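Local coordinates for CDP-glucose 4,6-dehydratase (Salmonella enterica subsp. enterica serovar Typhi, PDB 1WVG), which catalyses the NAD(+)-dependent dehydration of CDP-D-glucose to CDP-4-dehydro-6-deoxy-D-glucose, a step in making the CDP-3,6-dideoxy-D-mannose of the lipopolysaccharide O-antigen, at residues K71-I76 and V118-N123. Residues are numbered along the deposited sequence; the frame is centred on the assembly and turned at random.
Sequences KLRSSI and VKQVGN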
loop_
_atom_site.group_PDB
_atom_site.type_symbol
_atom_site.label_atom_id
_atom_site.label_comp_id
_atom_site.label_asym_id
_atom_site.label_seq_id
_atom_site.Cartn_x
_atom_site.Cartn_y
_atom_site.Cartn_z
ATOM N N LYS A 71 10.366 26.182 31.507
ATOM C CA LYS A 71 11.163 25.494 32.485
ATOM C C LYS A 71 12.048 24.457 31.823
ATOM O O LYS A 71 13.223 24.335 32.166
ATOM C CB LYS A 71 10.292 24.825 33.520
ATOM C CG LYS A 71 9.861 25.777 34.618
ATOM C CD LYS A 71 9.520 25.040 35.907
ATOM C CE LYS A 71 9.132 23.577 35.702
ATOM N NZ LYS A 71 10.273 22.630 35.762
ATOM N N LEU A 72 11.476 23.684 30.881
ATOM C CA LEU A 72 12.239 22.643 30.185
ATOM C C LEU A 72 13.425 23.209 29.433
ATOM O O LEU A 72 14.563 22.729 29.549
ATOM C CB LEU A 72 11.336 21.850 29.211
ATOM C CG LEU A 72 12.055 20.860 28.268
ATOM C CD1 LEU A 72 12.862 19.808 29.030
ATOM C CD2 LEU A 72 10.991 20.129 27.445
ATOM N N ARG A 73 13.117 24.230 28.632
ATOM C CA ARG A 73 14.119 24.921 27.825
ATOM C C ARG A 73 15.352 25.338 28.660
ATOM O O ARG A 73 16.530 25.085 28.312
ATOM C CB ARG A 73 13.468 26.128 27.110
ATOM C CG ARG A 73 14.375 26.655 25.996
ATOM C CD ARG A 73 14.238 28.144 25.769
ATOM N NE ARG A 73 13.250 28.706 26.671
ATOM C CZ ARG A 73 12.322 29.566 26.274
ATOM N NH1 ARG A 73 12.220 29.968 25.003
ATOM N NH2 ARG A 73 11.455 30.015 27.178
ATOM N N SER A 74 15.041 25.985 29.788
ATOM C CA SER A 74 16.029 26.483 30.744
ATOM C C SER A 74 16.951 25.406 31.253
ATOM O O SER A 74 18.194 25.518 31.247
ATOM C CB SER A 74 15.356 27.215 31.896
ATOM O OG SER A 74 14.869 28.454 31.424
ATOM N N SER A 75 16.303 24.342 31.700
ATOM C CA SER A 75 17.003 23.183 32.223
ATOM C C SER A 75 18.029 22.740 31.182
ATOM O O SER A 75 19.223 22.573 31.431
ATOM C CB SER A 75 15.963 22.104 32.503
ATOM O OG SER A 75 16.453 21.098 33.351
ATOM N N ILE A 76 17.554 22.568 29.964
ATOM C CA ILE A 76 18.436 22.166 28.900
ATOM C C ILE A 76 19.563 23.196 28.689
ATOM O O ILE A 76 20.771 22.891 28.615
ATOM C CB ILE A 76 17.605 21.957 27.603
ATOM C CG1 ILE A 76 16.481 20.907 27.765
ATOM C CG2 ILE A 76 18.580 21.547 26.501
ATOM C CD1 ILE A 76 15.811 20.381 26.473
ATOM N N VAL A 118 15.306 21.900 21.930
ATOM C CA VAL A 118 16.541 21.499 21.323
ATOM C C VAL A 118 16.917 22.475 20.223
ATOM O O VAL A 118 18.078 22.842 20.060
ATOM C CB VAL A 118 16.413 20.083 20.785
ATOM C CG1 VAL A 118 17.604 19.743 19.866
ATOM C CG2 VAL A 118 16.407 19.134 21.984
ATOM N N LYS A 119 15.895 22.905 19.482
ATOM C CA LYS A 119 16.120 23.849 18.394
ATOM C C LYS A 119 16.685 25.162 18.912
ATOM O O LYS A 119 17.712 25.659 18.464
ATOM C CB LYS A 119 14.844 24.077 17.612
ATOM C CG LYS A 119 14.967 25.127 16.505
ATOM C CD LYS A 119 13.618 25.599 15.942
ATOM C CE LYS A 119 13.412 27.115 15.892
ATOM N NZ LYS A 119 12.000 27.514 15.699
ATOM N N GLN A 120 16.012 25.735 19.883
ATOM C CA GLN A 120 16.466 26.993 20.430
ATOM C C GLN A 120 17.830 26.900 21.137
ATOM O O GLN A 120 18.670 27.780 20.993
ATOM C CB GLN A 120 15.416 27.548 21.379
ATOM C CG GLN A 120 14.083 27.761 20.677
ATOM C CD GLN A 120 13.065 28.319 21.662
ATOM O OE1 GLN A 120 13.376 28.663 22.813
ATOM N NE2 GLN A 120 11.830 28.406 21.219
ATOM N N VAL A 121 18.078 25.857 21.916
ATOM C CA VAL A 121 19.360 25.757 22.623
ATOM C C VAL A 121 20.586 25.576 21.721
ATOM O O VAL A 121 21.630 26.210 21.898
ATOM C CB VAL A 121 19.352 24.681 23.718
ATOM C CG1 VAL A 121 20.701 24.628 24.449
ATOM C CG2 VAL A 121 18.216 24.912 24.706
ATOM N N GLY A 122 20.490 24.686 20.759
ATOM C CA GLY A 122 21.625 24.468 19.881
ATOM C C GLY A 122 22.789 23.670 20.493
ATOM O O GLY A 122 22.871 23.445 21.702
ATOM N N ASN A 123 23.712 23.247 19.618
ATOM C CA ASN A 123 24.898 22.494 19.981
ATOM C C ASN A 123 24.621 21.124 20.472
ATOM O O ASN A 123 25.447 20.540 21.154
ATOM C CB ASN A 123 25.765 23.220 21.001
ATOM C CG ASN A 123 26.540 24.187 20.147
ATOM O OD1 ASN A 123 27.302 23.768 19.260
ATOM N ND2 ASN A 123 26.214 25.460 20.287
#
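Helix 69-79 meets the C-terminal end of helix 100-121, and the backbones come nearest at I76 and V121, whose CA atoms are 7.3 Å apart. Both helices belong to the Rossmann fold of this short-chain dehydrogenase/reductase and connect strands that follow one another in the chain. Helix 69-79 makes the crossover from strand 60-63, past strands 35-40 and 11-15, to strand 83-86, and helix 100-121 leads into strand 126-130. The contact has an apolar inner part and a polar outer part. Inside, the methyl groups I76 CG2 and V121 CG2 touch at 3.8 Å. The same V121 methyl also rests near the backbone of the other helix, with CG2 4.0 Å from R73 O. I76 is buried. It also packs on L114 and T117 of helix 100-121 and on F13 of strand 11-15, so this side of the contact is continuous with the packing between helices and sheet. V121 is the last residue of helix 100-121, and G122 leaves the helical path with a positive phi, while its N still bonds to V118 O at 3.1 Å. On the outer side, R73 and Q120 join the two helices through a single hydrogen bond. The bend at chi2 brings R73 CD close to Q120 OE1, and the turn at chi3 brings NH1 round to the same oxygen. The Q120 chain is extended beyond CG and carries its amide across to the arginine. The amide and guanidinium planes are 41° apart. Q120 NE2 bonds back to E116 on its own helix, which should limit rotation of the amide and keep OE1 turned to the arginine. R73 NH1 donates to a lone pair of Q120 OE1, in the carbonyl plane, at 2.8 Å. The N-H...O angle is 156°.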